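Local coordinates for protein member of DUF4221 family (Bacteroides vulgatus, PDB 3S9J) that is of unknown function but folds as a six-bladed beta-propeller and binds sodium ions in the crystal, at residues T24-S30 against H43-K49; Q15-D21 against E352-T358; Y52-I56 against K66-K72. One frame throughout, in Å; residues are numbered along the deposited sequence. Where two conformers were deposited one is given.

Contact 1. Residues T24-S30 against H43-K49; sequences TYYLSKS and HFENTQK. With NA (sodium ion), chain C; FMT (formic acid), chain K.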
loop_
_atom_site.group_PDB
_atom_site.type_symbol
_atom_site.label_atom_id
_atom_site.label_comp_id
_atom_site.label_asym_id
_atom_site.label_seq_id
_atom_site.Cartn_x
_atom_site.Cartn_y
_atom_site.Cartn_z
ATOM N N THR A 24 -6.108 -21.211 0.694
ATOM C CA THR A 24 -5.837 -19.820 0.323
ATOM C C THR A 24 -6.949 -18.941 0.837
ATOM O O THR A 24 -8.083 -19.090 0.412
ATOM C CB THR A 24 -5.705 -19.640 -1.215
ATOM O OG1 THR A 24 -4.874 -20.699 -1.726
ATOM C CG2 THR A 24 -5.086 -18.235 -1.526
ATOM N N TYR A 25 -6.639 -17.992 1.723
ATOM C CA TYR A 25 -7.661 -17.063 2.201
ATOM C C TYR A 25 -7.809 -15.937 1.208
ATOM O O TYR A 25 -6.830 -15.542 0.532
ATOM C CB TYR A 25 -7.280 -16.513 3.570
ATOM C CG TYR A 25 -8.391 -15.770 4.261
ATOM C CD1 TYR A 25 -9.588 -16.405 4.563
ATOM C CD2 TYR A 25 -8.252 -14.428 4.590
ATOM C CE1 TYR A 25 -10.625 -15.701 5.190
ATOM C CE2 TYR A 25 -9.263 -13.740 5.246
ATOM C CZ TYR A 25 -10.433 -14.406 5.544
ATOM O OH TYR A 25 -11.462 -13.756 6.159
ATOM N N TYR A 26 -9.026 -15.392 1.095
ATOM C CA TYR A 26 -9.307 -14.436 -0.005
ATOM C C TYR A 26 -8.664 -13.071 0.194
ATOM O O TYR A 26 -8.559 -12.292 -0.740
ATOM C CB TYR A 26 -10.810 -14.251 -0.266
ATOM C CG TYR A 26 -11.527 -13.470 0.829
ATOM C CD1 TYR A 26 -11.635 -12.086 0.792
ATOM C CD2 TYR A 26 -12.035 -14.129 1.920
ATOM C CE1 TYR A 26 -12.244 -11.367 1.821
ATOM C CE2 TYR A 26 -12.677 -13.417 2.948
ATOM C CZ TYR A 26 -12.773 -12.045 2.870
ATOM O OH TYR A 26 -13.378 -11.375 3.896
ATOM N N LEU A 27 -8.269 -12.768 1.422
ATOM C CA LEU A 27 -7.650 -11.484 1.768
ATOM C C LEU A 27 -6.150 -11.621 1.905
ATOM O O LEU A 27 -5.671 -12.504 2.622
ATOM C CB LEU A 27 -8.177 -10.975 3.107
ATOM C CG LEU A 27 -7.529 -9.686 3.626
ATOM C CD1 LEU A 27 -7.866 -8.551 2.686
ATOM C CD2 LEU A 27 -8.016 -9.385 5.036
ATOM N N SER A 28 -5.424 -10.723 1.232
ATOM C CA SER A 28 -4.017 -10.512 1.451
ATOM C C SER A 28 -3.746 -9.043 1.676
ATOM O O SER A 28 -4.334 -8.208 0.990
ATOM C CB SER A 28 -3.208 -10.931 0.222
ATOM O OG SER A 28 -1.805 -10.637 0.467
ATOM N N LYS A 29 -2.843 -8.742 2.612
ATOM C CA LYS A 29 -2.389 -7.367 2.849
ATOM C C LYS A 29 -1.093 -7.041 2.123
ATOM O O LYS A 29 -0.589 -5.930 2.258
ATOM C CB LYS A 29 -2.217 -7.090 4.346
ATOM C CG LYS A 29 -3.553 -7.150 5.106
ATOM C CD LYS A 29 -3.384 -6.697 6.552
ATOM C CE LYS A 29 -4.686 -6.637 7.315
ATOM N NZ LYS A 29 -4.399 -6.339 8.796
ATOM N N SER A 30 -0.579 -7.981 1.338
ATOM C CA SER A 30 0.665 -7.770 0.603
ATOM C C SER A 30 0.578 -8.523 -0.737
ATOM O O SER A 30 1.105 -9.648 -0.901
ATOM C CB SER A 30 1.837 -8.226 1.438
ATOM O OG SER A 30 3.086 -7.865 0.820
ATOM N N HIS A 43 1.522 -11.716 -7.066
ATOM C CA HIS A 43 2.161 -12.190 -5.847
ATOM C C HIS A 43 1.148 -11.952 -4.721
ATOM O O HIS A 43 0.760 -10.817 -4.482
ATOM C CB HIS A 43 3.403 -11.371 -5.595
ATOM C CG HIS A 43 4.049 -11.594 -4.256
ATOM N ND1 HIS A 43 5.257 -12.249 -4.126
ATOM C CD2 HIS A 43 3.685 -11.214 -3.001
ATOM C CE1 HIS A 43 5.590 -12.298 -2.846
ATOM N NE2 HIS A 43 4.674 -11.653 -2.144
ATOM N N PHE A 44 0.729 -12.994 -4.027
ATOM C CA PHE A 44 -0.331 -12.861 -3.037
ATOM C C PHE A 44 0.145 -13.494 -1.741
ATOM O O PHE A 44 0.152 -14.709 -1.608
ATOM C CB PHE A 44 -1.574 -13.545 -3.586
ATOM C CG PHE A 44 -2.827 -13.449 -2.726
ATOM C CD1 PHE A 44 -3.080 -14.378 -1.717
ATOM C CD2 PHE A 44 -3.794 -12.500 -3.012
ATOM C CE1 PHE A 44 -4.280 -14.335 -0.984
ATOM C CE2 PHE A 44 -4.994 -12.462 -2.271
ATOM C CZ PHE A 44 -5.224 -13.395 -1.273
ATOM N N GLU A 45 0.562 -12.658 -0.794
ATOM C CA GLU A 45 1.013 -13.162 0.486
ATOM C C GLU A 45 -0.174 -13.771 1.201
ATOM O O GLU A 45 -1.162 -13.109 1.402
ATOM C CB GLU A 45 1.623 -12.083 1.351
ATOM C CG GLU A 45 2.189 -12.636 2.651
ATOM C CD GLU A 45 2.809 -11.542 3.485
ATOM O OE1 GLU A 45 3.703 -10.853 2.957
ATOM O OE2 GLU A 45 2.412 -11.380 4.648
ATOM N N ASN A 46 -0.075 -15.020 1.584
ATOM C CA ASN A 46 -1.231 -15.760 2.157
ATOM C C ASN A 46 -0.885 -16.107 3.599
ATOM O O ASN A 46 -0.626 -17.271 3.942
ATOM C CB ASN A 46 -1.440 -17.005 1.283
ATOM C CG ASN A 46 -2.609 -17.860 1.708
ATOM O OD1 ASN A 46 -3.685 -17.343 2.050
ATOM N ND2 ASN A 46 -2.415 -19.194 1.677
ATOM N N THR A 47 -0.877 -15.065 4.436
ATOM C CA THR A 47 -0.462 -15.206 5.837
ATOM C C THR A 47 -1.588 -14.847 6.802
ATOM O O THR A 47 -1.366 -14.766 8.023
ATOM C CB THR A 47 0.767 -14.313 6.142
ATOM O OG1 THR A 47 0.488 -12.988 5.694
ATOM C CG2 THR A 47 2.017 -14.890 5.427
ATOM N N GLN A 48 -2.790 -14.612 6.285
ATOM C CA GLN A 48 -3.926 -14.331 7.181
ATOM C C GLN A 48 -4.359 -15.594 7.911
ATOM O O GLN A 48 -4.195 -16.715 7.438
ATOM C CB GLN A 48 -5.110 -13.745 6.440
ATOM C CG GLN A 48 -4.842 -12.373 5.858
ATOM C CD GLN A 48 -4.579 -11.317 6.906
ATOM O OE1 GLN A 48 -3.591 -10.589 6.846
ATOM N NE2 GLN A 48 -5.418 -11.252 7.853
ATOM N N LYS A 49 -4.907 -15.402 9.093
ATOM C CA LYS A 49 -5.439 -16.507 9.857
ATOM C C LYS A 49 -4.421 -17.580 10.086
ATOM O O LYS A 49 -3.301 -17.265 10.480
ATOM C CB LYS A 49 -6.795 -16.996 9.254
ATOM C CG LYS A 49 -7.819 -15.914 9.159
ATOM C CD LYS A 49 -9.193 -16.510 8.704
ATOM C CE LYS A 49 -10.339 -15.625 9.018
ATOM N NZ LYS A 49 -11.606 -16.405 8.797
HETATM NA NA NA C . -10.105 -19.911 1.092
HETATM C C FMT K . -14.627 -8.267 3.058
HETATM O O1 FMT K . -15.264 -7.194 3.264
HETATM O O2 FMT K . -13.816 -8.759 3.859
HETATM O O HOH W 1 -13.599 -14.944 6.956
HETATM O O HOH W 2 -11.113 -17.818 1.722
HETATM O O HOH W 3 -4.152 -14.831 3.391
HETATM O O HOH W 4 -1.647 -10.680 4.358
HETATM O O HOH W 5 -8.959 -20.213 3.487
#

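Contact 2. Residues Q15-D21 against E352-T358; sequences QLAFPLD and ENKLVFT. With NA (sodium ion), chain C.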
loop_
_atom_site.group_PDB
_atom_site.type_symbol
_atom_site.label_atom_id
_atom_site.label_comp_id
_atom_site.label_asym_id
_atom_site.label_seq_id
_atom_site.Cartn_x
_atom_site.Cartn_y
_atom_site.Cartn_z
ATOM N N GLN A 15 -13.819 -9.012 -15.783
ATOM C CA GLN A 15 -13.517 -9.474 -14.442
ATOM C C GLN A 15 -12.507 -10.614 -14.458
ATOM O O GLN A 15 -12.431 -11.385 -15.406
ATOM C CB GLN A 15 -14.783 -9.984 -13.780
ATOM C CG GLN A 15 -15.706 -8.925 -13.221
ATOM C CD GLN A 15 -16.612 -9.489 -12.120
ATOM O OE1 GLN A 15 -17.051 -10.645 -12.186
ATOM N NE2 GLN A 15 -16.873 -8.683 -11.103
ATOM N N LEU A 16 -11.732 -10.677 -13.392
ATOM C CA LEU A 16 -10.840 -11.796 -13.113
ATOM C C LEU A 16 -11.397 -12.492 -11.907
ATOM O O LEU A 16 -11.822 -11.842 -10.934
ATOM C CB LEU A 16 -9.416 -11.368 -12.750
ATOM C CG LEU A 16 -8.535 -10.643 -13.749
ATOM C CD1 LEU A 16 -7.264 -10.210 -12.999
ATOM C CD2 LEU A 16 -8.216 -11.481 -14.988
ATOM N N ALA A 17 -11.420 -13.820 -11.945
ATOM C CA ALA A 17 -11.928 -14.595 -10.810
ATOM C C ALA A 17 -11.032 -15.798 -10.563
ATOM O O ALA A 17 -10.842 -16.628 -11.459
ATOM C CB ALA A 17 -13.392 -15.032 -11.010
ATOM N N PHE A 18 -10.503 -15.887 -9.359
ATOM C CA PHE A 18 -9.659 -16.988 -8.954
ATOM C C PHE A 18 -10.372 -17.871 -7.914
ATOM O O PHE A 18 -10.550 -17.468 -6.752
ATOM C CB PHE A 18 -8.338 -16.494 -8.359
ATOM C CG PHE A 18 -7.547 -15.577 -9.252
ATOM C CD1 PHE A 18 -6.668 -16.095 -10.202
ATOM C CD2 PHE A 18 -7.616 -14.198 -9.091
ATOM C CE1 PHE A 18 -5.916 -15.236 -11.017
ATOM C CE2 PHE A 18 -6.888 -13.341 -9.894
ATOM C CZ PHE A 18 -6.021 -13.852 -10.852
ATOM N N PRO A 19 -10.728 -19.096 -8.295
ATOM C CA PRO A 19 -11.340 -19.994 -7.343
ATOM C C PRO A 19 -10.332 -20.435 -6.296
ATOM O O PRO A 19 -9.188 -20.728 -6.612
ATOM C CB PRO A 19 -11.811 -21.180 -8.200
ATOM C CG PRO A 19 -11.885 -20.642 -9.563
ATOM C CD PRO A 19 -10.741 -19.680 -9.659
ATOM N N LEU A 20 -10.783 -20.458 -5.048
ATOM C CA LEU A 20 -9.941 -20.778 -3.896
ATOM C C LEU A 20 -10.491 -21.990 -3.160
ATOM O O LEU A 20 -11.600 -22.444 -3.412
ATOM C CB LEU A 20 -9.890 -19.563 -2.939
ATOM C CG LEU A 20 -9.575 -18.168 -3.521
ATOM C CD1 LEU A 20 -9.655 -17.090 -2.418
ATOM C CD2 LEU A 20 -8.172 -18.121 -4.224
ATOM N N ASP A 21 -9.719 -22.500 -2.228
ATOM C CA ASP A 21 -10.222 -23.446 -1.255
ATOM C C ASP A 21 -9.650 -23.070 0.111
ATOM O O ASP A 21 -9.188 -21.944 0.297
ATOM C CB ASP A 21 -9.904 -24.889 -1.644
ATOM C CG ASP A 21 -8.414 -25.228 -1.591
ATOM O OD1 ASP A 21 -7.562 -24.410 -1.183
ATOM O OD2 ASP A 21 -8.071 -26.360 -1.997
ATOM N N GLU A 352 -16.354 -16.178 -0.258
ATOM C CA GLU A 352 -15.063 -16.208 0.388
ATOM C C GLU A 352 -14.088 -17.123 -0.370
ATOM O O GLU A 352 -12.910 -17.015 -0.177
ATOM C CB GLU A 352 -15.194 -16.681 1.840
ATOM C CG GLU A 352 -15.597 -18.141 1.926
ATOM C CD GLU A 352 -15.825 -18.638 3.339
ATOM O OE1 GLU A 352 -15.176 -18.116 4.276
ATOM O OE2 GLU A 352 -16.644 -19.582 3.488
ATOM N N ASN A 353 -14.598 -18.003 -1.223
ATOM C CA ASN A 353 -13.696 -18.899 -1.995
ATOM C C ASN A 353 -13.580 -18.540 -3.459
ATOM O O ASN A 353 -13.313 -19.385 -4.304
ATOM C CB ASN A 353 -14.061 -20.350 -1.761
ATOM C CG ASN A 353 -13.477 -20.864 -0.440
ATOM O OD1 ASN A 353 -12.301 -20.617 -0.104
ATOM N ND2 ASN A 353 -14.302 -21.509 0.334
ATOM N N LYS A 354 -13.792 -17.266 -3.762
ATOM C CA LYS A 354 -13.512 -16.735 -5.085
ATOM C C LYS A 354 -12.911 -15.344 -4.949
ATOM O O LYS A 354 -13.575 -14.420 -4.476
ATOM C CB LYS A 354 -14.793 -16.678 -5.915
ATOM C CG LYS A 354 -14.590 -16.569 -7.421
ATOM C CD LYS A 354 -14.568 -17.934 -8.149
ATOM C CE LYS A 354 -15.894 -18.732 -8.120
ATOM N NZ LYS A 354 -16.998 -18.157 -8.931
ATOM N N LEU A 355 -11.648 -15.198 -5.329
ATOM C CA LEU A 355 -11.000 -13.882 -5.355
ATOM C C LEU A 355 -11.323 -13.200 -6.674
ATOM O O LEU A 355 -10.974 -13.684 -7.743
ATOM C CB LEU A 355 -9.503 -13.968 -5.141
ATOM C CG LEU A 355 -8.692 -12.693 -5.239
ATOM C CD1 LEU A 355 -9.089 -11.666 -4.141
ATOM C CD2 LEU A 355 -7.179 -13.079 -5.135
ATOM N N VAL A 356 -12.059 -12.089 -6.604
ATOM C CA VAL A 356 -12.648 -11.454 -7.787
ATOM C C VAL A 356 -12.148 -10.031 -7.904
ATOM O O VAL A 356 -12.102 -9.308 -6.898
ATOM C CB VAL A 356 -14.195 -11.415 -7.722
ATOM C CG1 VAL A 356 -14.804 -10.692 -8.924
ATOM C CG2 VAL A 356 -14.765 -12.836 -7.620
ATOM N N PHE A 357 -11.776 -9.653 -9.120
ATOM C CA PHE A 357 -11.383 -8.282 -9.461
ATOM C C PHE A 357 -12.115 -7.798 -10.679
ATOM O O PHE A 357 -12.357 -8.573 -11.605
ATOM C CB PHE A 357 -9.875 -8.192 -9.776
ATOM C CG PHE A 357 -8.975 -8.553 -8.659
ATOM C CD1 PHE A 357 -8.536 -7.582 -7.761
ATOM C CD2 PHE A 357 -8.491 -9.843 -8.527
ATOM C CE1 PHE A 357 -7.671 -7.897 -6.750
ATOM C CE2 PHE A 357 -7.605 -10.168 -7.526
ATOM C CZ PHE A 357 -7.210 -9.222 -6.609
ATOM N N THR A 358 -12.459 -6.508 -10.704
ATOM C CA THR A 358 -12.946 -5.878 -11.907
ATOM C C THR A 358 -11.844 -4.990 -12.485
ATOM O O THR A 358 -11.186 -4.255 -11.750
ATOM C CB THR A 358 -14.213 -5.067 -11.633
ATOM O OG1 THR A 358 -15.247 -5.973 -11.231
ATOM C CG2 THR A 358 -14.636 -4.303 -12.885
HETATM NA NA NA C . -10.105 -19.911 1.092
HETATM O O HOH W 2 -11.113 -17.818 1.722
HETATM O O HOH W 5 -8.959 -20.213 3.487
#

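Contact 3. Residues Y52-I56 against K66-K72; sequences YDIVI and KRIPLHK. With NA (sodium ion), chain D.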
loop_
_atom_site.group_PDB
_atom_site.type_symbol
_atom_site.label_atom_id
_atom_site.label_comp_id
_atom_site.label_asym_id
_atom_site.label_seq_id
_atom_site.Cartn_x
_atom_site.Cartn_y
_atom_site.Cartn_z
ATOM N N TYR A 52 0.049 -19.673 6.063
ATOM C CA TYR A 52 1.407 -19.097 6.087
ATOM C C TYR A 52 2.243 -19.536 4.888
ATOM O O TYR A 52 3.120 -20.400 4.988
ATOM C CB TYR A 52 2.083 -19.482 7.395
ATOM C CG TYR A 52 3.206 -18.568 7.851
ATOM C CD1 TYR A 52 2.939 -17.288 8.300
ATOM C CD2 TYR A 52 4.530 -19.005 7.859
ATOM C CE1 TYR A 52 3.959 -16.463 8.781
ATOM C CE2 TYR A 52 5.562 -18.163 8.321
ATOM C CZ TYR A 52 5.253 -16.913 8.806
ATOM O OH TYR A 52 6.258 -16.116 9.324
ATOM N N ASP A 53 1.958 -18.922 3.747
ATOM C CA ASP A 53 2.702 -19.124 2.522
ATOM C C ASP A 53 2.465 -17.969 1.562
ATOM O O ASP A 53 1.812 -16.988 1.905
ATOM C CB ASP A 53 2.417 -20.502 1.895
ATOM C CG ASP A 53 0.953 -20.718 1.477
ATOM O OD1 ASP A 53 0.241 -19.751 1.141
ATOM O OD2 ASP A 53 0.526 -21.922 1.496
ATOM N N ILE A 54 3.050 -18.062 0.374
ATOM C CA ILE A 54 2.782 -17.113 -0.667
ATOM C C ILE A 54 2.189 -17.871 -1.847
ATOM O O ILE A 54 2.724 -18.902 -2.274
ATOM C CB ILE A 54 4.071 -16.376 -1.102
ATOM C CG1 ILE A 54 4.618 -15.523 0.049
ATOM C CG2 ILE A 54 3.832 -15.481 -2.348
ATOM C CD1 ILE A 54 6.099 -15.140 -0.150
ATOM N N VAL A 55 1.098 -17.341 -2.387
ATOM C CA VAL A 55 0.489 -17.886 -3.578
ATOM C C VAL A 55 0.767 -16.944 -4.740
ATOM O O VAL A 55 0.649 -15.722 -4.609
ATOM C CB VAL A 55 -1.020 -18.063 -3.373
ATOM C CG1 VAL A 55 -1.759 -18.411 -4.678
ATOM C CG2 VAL A 55 -1.265 -19.104 -2.277
ATOM N N ILE A 56 1.107 -17.524 -5.892
ATOM C CA ILE A 56 1.264 -16.762 -7.091
ATOM C C ILE A 56 0.103 -17.093 -8.014
ATOM O O ILE A 56 -0.106 -18.268 -8.337
ATOM C CB ILE A 56 2.600 -17.117 -7.813
ATOM C CG1 ILE A 56 3.798 -16.949 -6.874
ATOM C CG2 ILE A 56 2.732 -16.286 -9.136
ATOM C CD1 ILE A 56 3.990 -15.540 -6.286
ATOM N N LYS A 66 1.576 -21.115 -8.646
ATOM C CA LYS A 66 2.414 -21.849 -7.720
ATOM C C LYS A 66 2.205 -21.382 -6.296
ATOM O O LYS A 66 1.594 -20.334 -6.070
ATOM C CB LYS A 66 3.885 -21.794 -8.079
ATOM C CG LYS A 66 4.594 -20.535 -7.925
ATOM C CD LYS A 66 6.073 -20.704 -8.402
ATOM C CE LYS A 66 6.840 -19.425 -8.312
ATOM N NZ LYS A 66 8.069 -19.390 -9.209
ATOM N N ARG A 67 2.739 -22.173 -5.382
ATOM C CA ARG A 67 2.664 -21.914 -3.954
ATOM C C ARG A 67 4.074 -21.962 -3.433
ATOM O O ARG A 67 4.802 -22.951 -3.644
ATOM C CB ARG A 67 1.804 -22.975 -3.278
ATOM C CG ARG A 67 1.587 -22.804 -1.796
ATOM C CD ARG A 67 0.578 -23.815 -1.287
ATOM N NE ARG A 67 -0.741 -23.624 -1.902
ATOM C CZ ARG A 67 -1.687 -22.784 -1.504
ATOM N NH1 ARG A 67 -1.528 -22.016 -0.433
ATOM N NH2 ARG A 67 -2.834 -22.736 -2.168
ATOM N N ILE A 68 4.483 -20.872 -2.803
ATOM C CA ILE A 68 5.811 -20.761 -2.212
ATOM C C ILE A 68 5.692 -21.005 -0.721
ATOM O O ILE A 68 5.017 -20.251 -0.012
ATOM C CB ILE A 68 6.409 -19.393 -2.490
ATOM C CG1 ILE A 68 6.451 -19.121 -3.998
ATOM C CG2 ILE A 68 7.819 -19.245 -1.815
ATOM C CD1 ILE A 68 6.937 -17.704 -4.372
ATOM N N PRO A 69 6.293 -22.091 -0.226
ATOM C CA PRO A 69 6.132 -22.387 1.191
ATOM C C PRO A 69 6.906 -21.411 2.059
ATOM O O PRO A 69 7.951 -20.883 1.641
ATOM C CB PRO A 69 6.685 -23.812 1.329
ATOM C CG PRO A 69 7.538 -23.987 0.194
ATOM C CD PRO A 69 7.100 -23.100 -0.909
ATOM N N LEU A 70 6.377 -21.157 3.251
ATOM C CA LEU A 70 7.054 -20.370 4.288
ATOM C C LEU A 70 7.071 -21.216 5.544
ATOM O O LEU A 70 6.027 -21.691 5.976
ATOM C CB LEU A 70 6.317 -19.044 4.549
ATOM C CG LEU A 70 6.233 -18.008 3.437
ATOM C CD1 LEU A 70 5.357 -16.808 3.887
ATOM C CD2 LEU A 70 7.663 -17.586 2.969
ATOM N N HIS A 71 8.261 -21.439 6.109
ATOM C CA HIS A 71 8.407 -22.243 7.321
ATOM C C HIS A 71 8.667 -21.335 8.504
ATOM O O HIS A 71 9.356 -20.323 8.355
ATOM C CB HIS A 71 9.593 -23.189 7.153
ATOM C CG HIS A 71 9.478 -24.081 5.959
ATOM N ND1 HIS A 71 8.691 -25.212 5.946
ATOM C CD2 HIS A 71 10.035 -23.994 4.730
ATOM C CE1 HIS A 71 8.773 -25.787 4.757
ATOM N NE2 HIS A 71 9.594 -25.077 4.006
ATOM N N LYS A 72 8.087 -21.669 9.652
ATOM C CA LYS A 72 8.239 -20.857 10.857
ATOM C C LYS A 72 9.563 -21.152 11.546
ATOM O O LYS A 72 10.150 -20.261 12.169
ATOM C CB LYS A 72 7.082 -21.116 11.831
ATOM C CG LYS A 72 5.800 -20.436 11.495
ATOM C CD LYS A 72 5.760 -19.055 12.060
ATOM C CE LYS A 72 4.430 -18.380 11.820
ATOM N NZ LYS A 72 4.458 -16.945 12.210
HETATM NA NA NA D . 3.869 -22.410 5.954
HETATM O O HOH W 6 4.231 -23.358 3.835
HETATM O O HOH W 7 1.628 -23.241 6.050
HETATM O O HOH W 8 3.795 -22.534 8.466
HETATM O O HOH W 9 4.594 -24.788 6.411
#

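Contact 1. Residues T24-S30 against H43-K49
Ser28 rests over the centre of the Phe44 ring, its CB 3.4 Å from the centroid and almost on the ring normal. With OG anti to the backbone N (chi1 177°), the Ser28 hydroxyl turns away from the ring and donates to Glu45 O at 2.7 Å, in the carbonyl plane and on a lone pair. Ser28 OG also accepts from Ser30 N, which makes an ST turn, and Glu45 N donates to Ser30 O at 3.1 Å. The rim of the Phe44 ring faces backbone: CE1 lies 3.2 Å from Tyr25 O. In the six-bladed propeller, residues 24-30 belong to the loop that leaves the outermost strand 8-19 of one blade for the innermost strand 31-36 of the next, and here they pack on the end of strand 39-46. Asn46 secures the start of this passage: OD1 receives Tyr25 N at 3.0 Å, tilted 25° from the carbonyl plane, while ND2 bonds Asp53 OD1 and Gln23 O, fixing the amide's rotation. A water donates to both Asn46 OD1 and Leu27 O and accepts from Gln48 N. The Tyr25 ring lies between Lys49 and Tyr26, which approach opposite faces; Lys49 CD makes a CH-pi contact 4.1 Å from the centroid, and one water joins Tyr25 OH to Lys49 NZ. Gln48 lays its CB obliquely against Tyr25 CD2, and with CG anti to the carbonyl carbon (chi1 -66°) it brings CG 3.3 Å from Leu27 O. Backbone Thr24 O binds a sodium ion at 2.3 Å.

Contact 2. Residues Q15-D21 against E352-T358
Leu355 O is gripped twice from strand 15-19: Phe18 N donates to it at 2.8 Å along a nearly straight path (170° at the hydrogen), and Ala17 CA adds a CA-H...O contact. Leu355 N donates back to Phe18 O, and the next hydrogen-bonded pair, Leu16 with Phe357, exchanges two bonds in the same way. On the buried face Phe18 and Leu355 lie side by side and point the same way, CD2 to CD2 at 4.1 Å. The Phe18 and Phe357 rings meet at their edges, Phe18 CE2 lying 4.0 Å from Phe357 CE2. This antiparallel pairing is the Velcro closure of the propeller: the N-terminal strand 8-19 completes, as outermost strand, a blade whose other three strands come from the C-terminal end of the chain. On the face carrying Ala17 and Val356, Lys354, its chain folded at chi2 (93°), curls back so that CD lies 3.9 Å from Pro19 CA. Beyond the strands Leu20 N donates to Asn353 O at 2.8 Å, and Leu20 CD1 reaches Leu355 CB. A sodium ion is coordinated by Asn353 OD1 at 2.6 Å and by Asp21 O at 2.4 Å. One of the ion's waters donates to Glu352 O.

Contact 3. Residues Y52-I56 against K66-K72
Tyr52 and Leu70 meet both through their side chains and through a metal: Tyr52 CD2 lies 3.8 Å from Leu70 CB, and the two carbonyl oxygens bind one sodium ion, Tyr52 O at 2.4 Å and Leu70 O at 2.3 Å. Four waters complete six ligands, one of them also accepting from Leu70 N. Lys72 comes over one face of the Tyr52 ring, placing CE 3.6 Å from the centroid as a CH-pi contact, with NZ in an off-centre cation-pi position; NZ is also bonded to Pro79 O, and Tyr52 OH to Leu78 O and Val81 N. Farther along, Leu70 CD1 touches both Asp53 CA and Ile54 CG1. Ile54 pairs with Ile68 in the beta hairpin of strands 53-58 and 63-69, the outer two strands of a propeller blade, and Ile54 O receives Ile68 N at 2.7 Å. Tyr52 and Asp53 both face Asn46, a classic beta bulge between this strand and strand 39-46. On the face with Val55, the Arg67 chain runs extended to CD, then bends at chi3 (-63°), bringing NH1 to Asp53 OD2 in a 2.8 Å salt bridge and the guanidinium face against Val55 CG2. Tyr52 O and Leu70 O lie only 3.3 Å apart; their mutual repulsion is probably offset by the cation they share, which links the two backbones through their carbonyls.

Contact 1 joins the other two. The sodium ion held by Asp21 and Asn353 in contact 2 also takes Thr24 of contact 1, and two waters on that ion belong to both; the centres lie about 13 Å apart, with Phe44 CE2 3.7 Å from Leu355 CD2. Toward contact 3, about 10 Å centre to centre, strands 39-46 and 53-58 are sheet neighbours, and Arg67 NH2 bonds Thr24 OG1. Contacts 2 and 3 do not touch: their centres are about 19 Å apart and their nearest atoms about 5 Å. Contact 3 has a separate sodium ion. Contact 2 thus closes the ring next to the blade that holds contact 3 and strand 39-46 of contact 1.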